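Local atomic coordinates of fimbrial subunit CupB6 (Pseudomonas aeruginosa, PDB entry 5CYL), a protein that probably serves as the adhesive tip of a chaperone-usher pilus and so helps the bacterium attach to surfaces and form biofilms. Residues A[129-133]-A[134-138]; A[144-147]-A[148-152]. All blocks are in the same frame, centred on the assembly; numbering follows the deposited sequence.

How the interactions relate
Both contacts lie along the run from the end of strand 118-129 to the start of strand 151-160. Strand 118-129 belongs to the six-stranded antiparallel sheet of the N-terminal half. Strand 151-160 belongs to the four-stranded one. From the N terminus, the chain first leaves strand 118-129 and closes the turn of interaction 1 at residues 132-136. It then runs on to interaction 2, where 144-147 bends through G148 into 148-152. The two contacts follow in series and neither nest nor cross. Their centres are 19 Å apart, with about 11 Å between nearest atoms. Interaction 1 packs against the loop between strands 6-22 and 35-50. Interaction 2 packs against W64 of strand 56-65 and helix 191-194.

Interaction 1 (A[129-133]-A[134-138]); sequences LTVDP and GELPA
V131 and L136 meet through methyl groups, and this apolar pair holds the inner side of the turn. V131 CG2 lies 4.0 Å from L136 CD2. The same methyl sits 3.9 Å from E135 CB, so it touches two neighbouring side chains at once. The V131 first torsion (chi1 -57°) places CG2 between the backbone N and the carbonyl carbon, which turns it to the far arm of the loop. V131 and E135 run at about a right angle to each other. L129 adds a further methyl: its CD1 is 3.9 Å from L136 CD1. The exact placing of the L129 side chain is doubtful, because it crowds the V131 carbonyl in the model.

The backbone makes two overlapping beta turns, D132 to E135 and P133 to L136. They turn the chain sharply, by roughly a right angle, just after strand 118-129 in the N-terminal half. Here L136 packs on L26 and L129 on T30, both in the loop between strands 6-22 and 35-50. L136 N donates to P133 O over 3.0 Å in a fairly straight bond. E135 N to D132 O, at 2.9 Å, is weak and bent. P133, second in the first turn and first in the second, is buried.

The outer side is loose. D132, G134 and E135 are exposed. D132 OD2 and E135 OE1 stand 4.5 Å apart with no bond between them. Their like charges may repel mildly, but solvent probably screens them. A weak hydrogen bond from K207 to P137 O links the turn to the chain beyond the N-terminal sheets.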
loop_
_atom_site.group_PDB
_atom_site.type_symbol
_atom_site.label_atom_id
_atom_site.label_comp_id
_atom_site.label_asym_id
_atom_site.label_seq_id
_atom_site.Cartn_x
_atom_site.Cartn_y
_atom_site.Cartn_z
ATOM N N LEU A 129 4.365 0.270 -10.461
ATOM C CA LEU A 129 3.842 -0.989 -9.957
ATOM C C LEU A 129 4.333 -2.148 -10.819
ATOM O O LEU A 129 3.974 -2.263 -11.985
ATOM C CB LEU A 129 2.313 -0.945 -9.917
ATOM C CG LEU A 129 1.585 -2.271 -9.636
ATOM C CD1 LEU A 129 1.708 -2.655 -8.186
ATOM C CD2 LEU A 129 0.126 -2.155 -10.035
ATOM N N THR A 130 5.152 -3.006 -10.226
ATOM C CA THR A 130 5.706 -4.176 -10.926
ATOM C C THR A 130 4.907 -5.474 -10.722
ATOM O O THR A 130 5.233 -6.508 -11.302
ATOM C CB THR A 130 7.174 -4.419 -10.531
ATOM O OG1 THR A 130 7.285 -4.489 -9.096
ATOM C CG2 THR A 130 8.054 -3.287 -11.036
ATOM N N VAL A 131 3.859 -5.405 -9.913
ATOM C CA VAL A 131 3.012 -6.575 -9.624
ATOM C C VAL A 131 1.536 -6.180 -9.569
ATOM O O VAL A 131 1.223 -5.018 -9.469
ATOM C CB VAL A 131 3.410 -7.266 -8.298
ATOM C CG1 VAL A 131 4.867 -7.686 -8.334
ATOM C CG2 VAL A 131 3.130 -6.353 -7.103
ATOM N N ASP A 132 0.661 -7.179 -9.665
ATOM C CA ASP A 132 -0.779 -6.965 -9.556
ATOM C C ASP A 132 -1.123 -6.429 -8.174
ATOM O O ASP A 132 -0.454 -6.792 -7.196
ATOM C CB ASP A 132 -1.522 -8.256 -9.827
ATOM C CG ASP A 132 -1.440 -8.675 -11.298
ATOM O OD1 ASP A 132 -1.798 -7.858 -12.183
ATOM O OD2 ASP A 132 -0.992 -9.811 -11.574
ATOM N N PRO A 133 -2.128 -5.526 -8.072
ATOM C CA PRO A 133 -2.335 -4.918 -6.738
ATOM C C PRO A 133 -2.589 -5.897 -5.591
ATOM O O PRO A 133 -2.158 -5.662 -4.476
ATOM C CB PRO A 133 -3.561 -4.014 -6.948
ATOM C CG PRO A 133 -3.508 -3.657 -8.381
ATOM C CD PRO A 133 -3.167 -4.988 -8.999
ATOM N N GLY A 134 -3.286 -6.981 -5.879
ATOM C CA GLY A 134 -3.582 -7.985 -4.862
ATOM C C GLY A 134 -2.291 -8.560 -4.307
ATOM O O GLY A 134 -2.187 -8.872 -3.127
ATOM N N GLU A 135 -1.307 -8.663 -5.187
ATOM C CA GLU A 135 0.029 -9.188 -4.873
ATOM C C GLU A 135 0.814 -8.309 -3.891
ATOM O O GLU A 135 1.753 -8.769 -3.270
ATOM C CB GLU A 135 0.839 -9.354 -6.158
ATOM C CG GLU A 135 1.397 -10.757 -6.369
ATOM C CD GLU A 135 0.316 -11.791 -6.587
ATOM O OE1 GLU A 135 -0.178 -11.919 -7.722
ATOM O OE2 GLU A 135 -0.037 -12.490 -5.622
ATOM N N LEU A 136 0.416 -7.048 -3.778
ATOM C CA LEU A 136 1.107 -6.078 -2.943
ATOM C C LEU A 136 1.113 -6.430 -1.443
ATOM O O LEU A 136 0.123 -7.024 -0.952
ATOM C CB LEU A 136 0.519 -4.684 -3.153
ATOM C CG LEU A 136 1.029 -3.915 -4.367
ATOM C CD1 LEU A 136 0.216 -2.624 -4.555
ATOM C CD2 LEU A 136 2.507 -3.594 -4.229
ATOM N N PRO A 137 2.234 -6.064 -0.707
ATOM C CA PRO A 137 2.184 -6.509 0.697
ATOM C C PRO A 137 1.217 -5.740 1.599
ATOM O O PRO A 137 0.794 -4.634 1.264
ATOM C CB PRO A 137 3.634 -6.284 1.200
ATOM C CG PRO A 137 4.473 -6.055 0.008
ATOM C CD PRO A 137 3.538 -5.332 -0.908
ATOM N N ALA A 138 0.888 -6.342 2.731
ATOM C CA ALA A 138 0.034 -5.708 3.746
ATOM C C ALA A 138 0.768 -4.562 4.446
ATOM O O ALA A 138 1.981 -4.565 4.544
ATOM C CB ALA A 138 -0.435 -6.735 4.755
#

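Interaction 2 (A[144-147]-A[148-152]); sequences TSVS and GSATL
The carbonyl of A150 is the flat group that V146 touches, and the valine meets it at the oxygen end, tilted out of the carbonyl plane. V146 CG2 stands 3.5 Å from A150 O. The same methyl is 4.5 Å from A150 CB, a looser apolar contact. A chi1 of -48° swings CG2 across the bend to A150. A second flat group, the V146 carbonyl, is used by its neighbour. S145 OG donates to V146 O over 2.7 Å, tilted 30° from the carbonyl plane.

G148 has a positive phi (78°) and carries the chain round the bend from V146 to A150. This is the way into strand 151-160, which lies between strands 56-65 and 185-189 in its sheet. V146 also packs on W64 and on helix 191-194, and A150 packs on V67. S145 and S147 make backbone hydrogen bonds to D79 and A77, while T151 bonds to S65.

Polar bonds do not span the two arms of the bend. Its shape probably depends on the positive phi of G148 and on the hydrogen bonds each arm makes to other parts of the domain, with the V146-A150 contact a modest addition.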
loop_
_atom_site.group_PDB
_atom_site.type_symbol
_atom_site.label_atom_id
_atom_site.label_comp_id
_atom_site.label_asym_id
_atom_site.label_seq_id
_atom_site.Cartn_x
_atom_site.Cartn_y
_atom_site.Cartn_z
ATOM N N THR A 144 10.864 4.155 1.148
ATOM C CA THR A 144 11.922 4.969 1.745
ATOM C C THR A 144 13.287 4.772 1.099
ATOM O O THR A 144 14.160 5.634 1.208
ATOM C CB THR A 144 12.040 4.702 3.240
ATOM O OG1 THR A 144 12.303 3.313 3.423
ATOM C CG2 THR A 144 10.731 5.080 3.957
ATOM N N SER A 145 13.483 3.636 0.449
ATOM C CA SER A 145 14.804 3.292 -0.052
ATOM C C SER A 145 14.738 2.281 -1.182
ATOM O O SER A 145 13.726 1.652 -1.411
ATOM C CB SER A 145 15.653 2.773 1.093
ATOM O OG SER A 145 16.743 2.039 0.614
ATOM N N VAL A 146 15.826 2.194 -1.922
ATOM C CA VAL A 146 16.019 1.118 -2.874
ATOM C C VAL A 146 16.393 -0.117 -2.073
ATOM O O VAL A 146 17.047 -0.010 -1.054
ATOM C CB VAL A 146 17.102 1.458 -3.914
ATOM C CG1 VAL A 146 16.838 2.842 -4.451
ATOM C CG2 VAL A 146 18.489 1.389 -3.307
ATOM N N SER A 147 15.971 -1.278 -2.542
ATOM C CA SER A 147 16.358 -2.541 -1.931
ATOM C C SER A 147 17.801 -2.860 -2.284
ATOM O O SER A 147 18.265 -2.531 -3.355
ATOM C CB SER A 147 15.399 -3.666 -2.371
ATOM O OG SER A 147 16.060 -4.861 -2.753
ATOM N N GLY A 148 18.501 -3.522 -1.380
ATOM C CA GLY A 148 19.835 -4.031 -1.689
ATOM C C GLY A 148 20.947 -3.019 -1.657
ATOM O O GLY A 148 20.850 -1.977 -1.031
ATOM N N SER A 149 22.036 -3.343 -2.336
ATOM C CA SER A 149 23.204 -2.478 -2.370
ATOM C C SER A 149 23.269 -1.573 -3.594
ATOM O O SER A 149 24.284 -0.932 -3.843
ATOM C CB SER A 149 24.479 -3.317 -2.273
ATOM O OG SER A 149 24.538 -4.270 -3.310
ATOM N N ALA A 150 22.193 -1.535 -4.367
ATOM C CA ALA A 150 22.181 -0.732 -5.586
ATOM C C ALA A 150 22.428 0.756 -5.280
ATOM O O ALA A 150 21.833 1.327 -4.366
ATOM C CB ALA A 150 20.867 -0.894 -6.327
ATOM N N THR A 151 23.312 1.362 -6.066
ATOM C CA THR A 151 23.691 2.757 -5.874
ATOM C C THR A 151 23.496 3.583 -7.139
ATOM O O THR A 151 23.796 3.136 -8.237
ATOM C CB THR A 151 25.143 2.918 -5.372
ATOM O OG1 THR A 151 26.023 2.170 -6.199
ATOM C CG2 THR A 151 25.276 2.412 -3.960
ATOM N N LEU A 152 22.959 4.787 -6.963
ATOM C CA LEU A 152 22.736 5.733 -8.058
ATOM C C LEU A 152 23.929 6.698 -8.254
ATOM O O LEU A 152 24.216 7.524 -7.372
ATOM C CB LEU A 152 21.461 6.566 -7.782
ATOM C CG LEU A 152 21.167 7.651 -8.847
ATOM C CD1 LEU A 152 20.912 6.936 -10.178
ATOM C CD2 LEU A 152 20.016 8.588 -8.475
#